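Local structure of shikimate dehydrogenase (NADP(+)) (Thermotoga maritima, 3U62) at residues A[3-8]-A[57-62]; A[112-117]-A[170-175]. The protein probably catalyses the reversible NADPH-linked reduction of 3-dehydroshikimate to shikimate, a step of chorismate and aromatic amino acid biosynthesis. One frame throughout, in Å; residues are numbered along the deposited sequence.

Both contacts pair neighbouring parallel strands and follow them into the loops at their C-terminal ends, but they belong to different sheets. Contact 1 lies in the mixed sheet of the substrate-binding domain, contact 2 in the parallel sheet of the NADP(+)-binding domain. Their centres are about 19 Å apart. The two touch where Ile60 CD1 packs on Ser175 OG at 3.6 Å. All touching residues of contact 2 are buried; contact 1 is also mostly buried, but ends at the exposed Tyr8. Contact 1 joins backbone pairing at Asn57 to isoleucine packing on Ala58 and His62. Contact 2 goes from valine and leucine packing to threonines, glycines and bound sulfate.

Contact 1 (A[3-8]-A[57-62]); sequences FCIIGY and NATIPH
Asn57 and Ile6 bury the most surface here, and both take part in the parallel pairing of strands 2-7 and 55-58. Asn57 pairs through both its backbone N and its backbone O. Asn57 N donates to Cys4 O at 2.8 Å, and Asn57 O accepts from Ile6 N at 2.8 Å. Next along, Thr59 N donates to Ile6 O. Above one face of the sheet, Ile5 reaches over with its end: CD1 touches Asn57 CB at 3.4 Å.

Ile6 and Ala58 point to the other face. Ile6 holds CG1 between its backbone N and carbonyl carbon (chi1 67°), and a chi2 of 95° turns CD1 to the second segment. There CD1 meets Ala58 CB at 3.7 Å and His62 CB at 3.4 Å. The same methyl lies at the edge of the imidazole. Within the same segment as His62, Pro61 CD sits over one face of that ring, toward its rim.

Beyond the strands the chain turns through a cis peptide bond before Pro61, and His62 N bonds back to Thr59 O. Tyr8 N reaches Ile60 O at 2.9 Å. Tyr8 CB and Pro61 CD pack at 3.6 Å, while the phenol leads away. Gly7 lies close to this turn; a beta carbon there would run into Thr59 CG2 and Ile60 O. On its far edge strand 2-7 pairs with strand 31-36.

Thr59 is a predicted shikimate-binding residue, and Lys63, the predicted proton acceptor, lies just beyond the turn. The backbone bonds on Thr59 and Ile60, with apolar packing on His62 and Pro61, are therefore consistent with a fixed course for the chain entering the active site.

Contact 2 (A[112-117]-A[170-175]); sequences VVVGAG and LFNTTS. With SO4 (sulfate ion), chain D; SO4 (sulfate ion), chain E.
Gly115 to Gly117 belong to the predicted NADP(+) site, and Gly115 lies beside Thr173 and Thr174 just after strand 111-114. The two strands run in parallel. Phe171 N donates to Val112 O, and Val114 N to Phe171 O at 2.7 Å. On one face Leu170 CD1 fits between Val112 CG1 and Val114 CG2, 3.7 Å from each.

Val114 O is gripped twice, by Thr173 N at 3.0 Å in the carbonyl plane and by Thr173 OG1 at 2.6 Å, tilted 28° from it. A chi1 of 74° sets this hydroxyl between the backbone N and carbonyl carbon, turning it to Val114 O, while CG2 goes to Val113 CG1 on the other face. Water 1 donates to the same OG1 and takes a weak bond from Gly117 N. With a valine in place of Thr173, Val114 O would probably be left with the backbone donor alone and water 1 would lose this acceptor.

Residues 115-117 form the glycine-rich turn of a Rossmann fold, with Gly117 at the N-cap of helix 118-129. A beta carbon on Gly115 would strike Thr173 OG1 and Thr174 CG2. Two sulfates, probably from the crystallisation liquor, are also bound by residues of 139-144. Ala116 N holds O4 of the chain E sulfate at 2.8 Å. Ser175 grips the chain D sulfate through N on O3 and OG on O4 at 2.6 Å.

Contact 1 (A[3-8]-A[57-62])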
loop_
_atom_site.group_PDB
_atom_site.type_symbol
_atom_site.label_atom_id
_atom_site.label_comp_id
_atom_site.label_asym_id
_atom_site.label_seq_id
_atom_site.Cartn_x
_atom_site.Cartn_y
_atom_site.Cartn_z
ATOM N N PHE A 3 -0.269 -8.809 18.031
ATOM C CA PHE A 3 -0.439 -8.444 16.626
ATOM C C PHE A 3 0.641 -9.118 15.788
ATOM O O PHE A 3 1.629 -9.616 16.330
ATOM C CB PHE A 3 -0.368 -6.919 16.454
ATOM C CG PHE A 3 -1.341 -6.166 17.319
ATOM C CD1 PHE A 3 -0.949 -5.658 18.554
ATOM C CD2 PHE A 3 -2.657 -5.977 16.905
ATOM C CE1 PHE A 3 -1.849 -4.968 19.362
ATOM C CE2 PHE A 3 -3.565 -5.292 17.706
ATOM C CZ PHE A 3 -3.160 -4.783 18.936
ATOM N N CYS A 4 0.441 -9.150 14.472
ATOM C CA CYS A 4 1.466 -9.617 13.546
ATOM C C CYS A 4 1.195 -9.067 12.157
ATOM O O CYS A 4 0.199 -8.368 11.932
ATOM C CB CYS A 4 1.524 -11.151 13.505
ATOM S SG CYS A 4 0.009 -11.960 12.932
ATOM N N ILE A 5 2.095 -9.366 11.230
ATOM C CA ILE A 5 1.841 -9.136 9.821
ATOM C C ILE A 5 1.811 -10.491 9.117
ATOM O O ILE A 5 2.692 -11.331 9.321
ATOM C CB ILE A 5 2.883 -8.170 9.186
ATOM C CG1 ILE A 5 2.587 -7.929 7.699
ATOM C CG2 ILE A 5 4.322 -8.651 9.413
ATOM C CD1 ILE A 5 2.054 -6.549 7.394
ATOM N N ILE A 6 0.776 -10.705 8.309
ATOM C CA ILE A 6 0.657 -11.928 7.524
ATOM C C ILE A 6 0.836 -11.614 6.043
ATOM O O ILE A 6 0.469 -10.531 5.576
ATOM C CB ILE A 6 -0.678 -12.693 7.803
ATOM C CG1 ILE A 6 -1.902 -11.900 7.313
ATOM C CG2 ILE A 6 -0.827 -13.003 9.299
ATOM C CD1 ILE A 6 -2.378 -12.303 5.907
ATOM N N GLY A 7 1.413 -12.563 5.314
ATOM C CA GLY A 7 1.690 -12.383 3.895
ATOM C C GLY A 7 2.635 -13.438 3.362
ATOM O O GLY A 7 2.941 -14.418 4.051
ATOM N N TYR A 8 3.087 -13.234 2.126
ATOM C CA TYR A 8 3.967 -14.171 1.439
ATOM C C TYR A 8 4.588 -13.479 0.229
ATOM O O TYR A 8 3.947 -13.378 -0.821
ATOM C CB TYR A 8 3.176 -15.399 0.992
ATOM C CG TYR A 8 4.020 -16.590 0.631
ATOM C CD1 TYR A 8 4.668 -17.330 1.620
ATOM C CD2 TYR A 8 4.155 -16.993 -0.694
ATOM C CE1 TYR A 8 5.441 -18.432 1.300
ATOM C CE2 TYR A 8 4.925 -18.097 -1.028
ATOM C CZ TYR A 8 5.563 -18.811 -0.025
ATOM O OH TYR A 8 6.330 -19.906 -0.349
ATOM N N ASN A 57 -1.945 -7.115 10.573
ATOM C CA ASN A 57 -1.896 -6.559 9.237
ATOM C C ASN A 57 -1.795 -7.675 8.210
ATOM O O ASN A 57 -1.245 -8.743 8.488
ATOM C CB ASN A 57 -0.721 -5.593 9.092
ATOM C CG ASN A 57 -0.940 -4.291 9.834
ATOM O OD1 ASN A 57 -1.936 -3.599 9.626
ATOM N ND2 ASN A 57 0.000 -3.942 10.705
ATOM N N ALA A 58 -2.342 -7.422 7.028
ATOM C CA ALA A 58 -2.223 -8.339 5.908
ATOM C C ALA A 58 -1.565 -7.607 4.752
ATOM O O ALA A 58 -1.921 -6.467 4.446
ATOM C CB ALA A 58 -3.590 -8.857 5.500
ATOM N N THR A 59 -0.592 -8.256 4.125
ATOM C CA THR A 59 0.012 -7.729 2.909
ATOM C C THR A 59 -0.152 -8.763 1.791
ATOM O O THR A 59 -0.896 -9.735 1.956
ATOM C CB THR A 59 1.492 -7.301 3.135
ATOM O OG1 THR A 59 1.993 -6.646 1.964
ATOM C CG2 THR A 59 2.381 -8.494 3.488
ATOM N N ILE A 60 0.517 -8.549 0.661
ATOM C CA ILE A 60 0.450 -9.488 -0.462
ATOM C C ILE A 60 0.825 -10.909 -0.026
ATOM O O ILE A 60 1.734 -11.088 0.789
ATOM C CB ILE A 60 1.336 -9.044 -1.660
ATOM C CG1 ILE A 60 2.801 -8.859 -1.231
ATOM C CG2 ILE A 60 0.772 -7.772 -2.298
ATOM C CD1 ILE A 60 3.802 -8.928 -2.377
ATOM N N PRO A 61 0.117 -11.925 -0.555
ATOM C CA PRO A 61 -1.010 -11.845 -1.482
ATOM C C PRO A 61 -2.351 -12.116 -0.798
ATOM O O PRO A 61 -3.208 -12.801 -1.364
ATOM C CB PRO A 61 -0.699 -12.973 -2.465
ATOM C CG PRO A 61 0.009 -14.023 -1.617
ATOM C CD PRO A 61 0.546 -13.324 -0.373
ATOM N N HIS A 62 -2.536 -11.569 0.404
ATOM C CA HIS A 62 -3.648 -11.975 1.263
ATOM C C HIS A 62 -4.684 -10.905 1.605
ATOM O O HIS A 62 -5.634 -11.191 2.338
ATOM C CB HIS A 62 -3.106 -12.572 2.563
ATOM C CG HIS A 62 -2.310 -13.821 2.368
ATOM N ND1 HIS A 62 -1.324 -14.227 3.244
ATOM C CD2 HIS A 62 -2.362 -14.766 1.399
ATOM C CE1 HIS A 62 -0.803 -15.365 2.821
ATOM N NE2 HIS A 62 -1.408 -15.710 1.697
#

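Contact 2 (A[112-117]-A[170-175])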
loop_
_atom_site.group_PDB
_atom_site.type_symbol
_atom_site.label_atom_id
_atom_site.label_comp_id
_atom_site.label_asym_id
_atom_site.label_seq_id
_atom_site.Cartn_x
_atom_site.Cartn_y
_atom_site.Cartn_z
ATOM N N VAL A 112 -1.730 7.742 -14.006
ATOM C CA VAL A 112 -1.509 6.337 -14.342
ATOM C C VAL A 112 -1.227 5.546 -13.063
ATOM O O VAL A 112 -0.381 5.934 -12.252
ATOM C CB VAL A 112 -0.343 6.153 -15.356
ATOM C CG1 VAL A 112 -0.047 4.676 -15.592
ATOM C CG2 VAL A 112 -0.680 6.825 -16.677
ATOM N N VAL A 113 -1.956 4.447 -12.893
ATOM C CA VAL A 113 -1.752 3.530 -11.777
ATOM C C VAL A 113 -1.276 2.192 -12.337
ATOM O O VAL A 113 -1.987 1.550 -13.114
ATOM C CB VAL A 113 -3.054 3.337 -10.953
ATOM C CG1 VAL A 113 -2.844 2.324 -9.831
ATOM C CG2 VAL A 113 -3.536 4.666 -10.383
ATOM N N VAL A 114 -0.067 1.782 -11.956
ATOM C CA VAL A 114 0.496 0.512 -12.414
ATOM C C VAL A 114 0.129 -0.595 -11.431
ATOM O O VAL A 114 0.461 -0.520 -10.245
ATOM C CB VAL A 114 2.034 0.576 -12.599
ATOM C CG1 VAL A 114 2.555 -0.701 -13.253
ATOM C CG2 VAL A 114 2.427 1.786 -13.429
ATOM N N GLY A 115 -0.559 -1.614 -11.938
ATOM C CA GLY A 115 -1.052 -2.713 -11.115
ATOM C C GLY A 115 -2.552 -2.643 -10.907
ATOM O O GLY A 115 -3.166 -1.590 -11.095
ATOM N N ALA A 116 -3.137 -3.776 -10.524
ATOM C CA ALA A 116 -4.573 -3.871 -10.260
ATOM C C ALA A 116 -4.871 -4.752 -9.044
ATOM O O ALA A 116 -5.982 -5.273 -8.894
ATOM C CB ALA A 116 -5.307 -4.382 -11.495
ATOM N N GLY A 117 -3.872 -4.916 -8.178
ATOM C CA GLY A 117 -4.029 -5.667 -6.934
ATOM C C GLY A 117 -4.647 -4.820 -5.838
ATOM O O GLY A 117 -5.158 -3.729 -6.102
ATOM N N LEU A 170 2.205 9.418 -12.020
ATOM C CA LEU A 170 2.415 7.977 -12.126
ATOM C C LEU A 170 2.546 7.334 -10.746
ATOM O O LEU A 170 3.337 7.783 -9.913
ATOM C CB LEU A 170 3.661 7.675 -12.969
ATOM C CG LEU A 170 4.134 6.221 -13.097
ATOM C CD1 LEU A 170 3.143 5.381 -13.889
ATOM C CD2 LEU A 170 5.508 6.159 -13.735
ATOM N N PHE A 171 1.760 6.283 -10.521
ATOM C CA PHE A 171 1.817 5.490 -9.298
ATOM C C PHE A 171 2.214 4.059 -9.638
ATOM O O PHE A 171 1.523 3.396 -10.421
ATOM C CB PHE A 171 0.446 5.453 -8.606
ATOM C CG PHE A 171 0.050 6.740 -7.928
ATOM C CD1 PHE A 171 -0.343 7.847 -8.674
ATOM C CD2 PHE A 171 0.028 6.829 -6.540
ATOM C CE1 PHE A 171 -0.722 9.034 -8.050
ATOM C CE2 PHE A 171 -0.351 8.014 -5.906
ATOM C CZ PHE A 171 -0.727 9.117 -6.664
ATOM N N ASN A 172 3.319 3.579 -9.071
ATOM C CA ASN A 172 3.586 2.145 -9.084
ATOM C C ASN A 172 3.020 1.511 -7.825
ATOM O O ASN A 172 3.358 1.922 -6.712
ATOM C CB ASN A 172 5.076 1.817 -9.190
ATOM C CG ASN A 172 5.353 0.328 -8.999
ATOM O OD1 ASN A 172 6.096 -0.074 -8.102
ATOM N ND2 ASN A 172 4.731 -0.503 -9.833
ATOM N N THR A 173 2.160 0.511 -8.003
ATOM C CA THR A 173 1.562 -0.199 -6.870
ATOM C C THR A 173 1.945 -1.682 -6.859
ATOM O O THR A 173 1.505 -2.441 -5.989
ATOM C CB THR A 173 0.021 -0.055 -6.829
ATOM O OG1 THR A 173 -0.567 -0.868 -7.854
ATOM C CG2 THR A 173 -0.402 1.400 -7.024
ATOM N N THR A 174 2.768 -2.084 -7.826
ATOM C CA THR A 174 3.217 -3.471 -7.954
ATOM C C THR A 174 4.487 -3.715 -7.145
ATOM O O THR A 174 5.047 -2.790 -6.546
ATOM C CB THR A 174 3.507 -3.850 -9.428
ATOM O OG1 THR A 174 4.690 -3.174 -9.878
ATOM C CG2 THR A 174 2.339 -3.486 -10.335
ATOM N N SER A 175 4.939 -4.966 -7.143
ATOM C CA SER A 175 6.204 -5.330 -6.518
ATOM C C SER A 175 7.392 -5.155 -7.470
ATOM O O SER A 175 8.531 -5.437 -7.093
ATOM C CB SER A 175 6.147 -6.764 -5.987
ATOM O OG SER A 175 5.296 -6.859 -4.859
HETATM S S SO4 D . 2.465 -7.619 -6.657
HETATM O O1 SO4 D . 2.871 -8.991 -6.361
HETATM O O2 SO4 D . 1.031 -7.577 -6.946
HETATM O O3 SO4 D . 3.207 -7.131 -7.817
HETATM O O4 SO4 D . 2.745 -6.768 -5.504
HETATM S S SO4 E . -1.195 -6.846 -11.883
HETATM O O1 SO4 E . -0.417 -8.031 -11.530
HETATM O O2 SO4 E . -2.370 -7.248 -12.655
HETATM O O3 SO4 E . -0.374 -5.948 -12.690
HETATM O O4 SO4 E . -1.615 -6.156 -10.666
HETATM O O HOH W 1 -1.373 -3.477 -6.941
#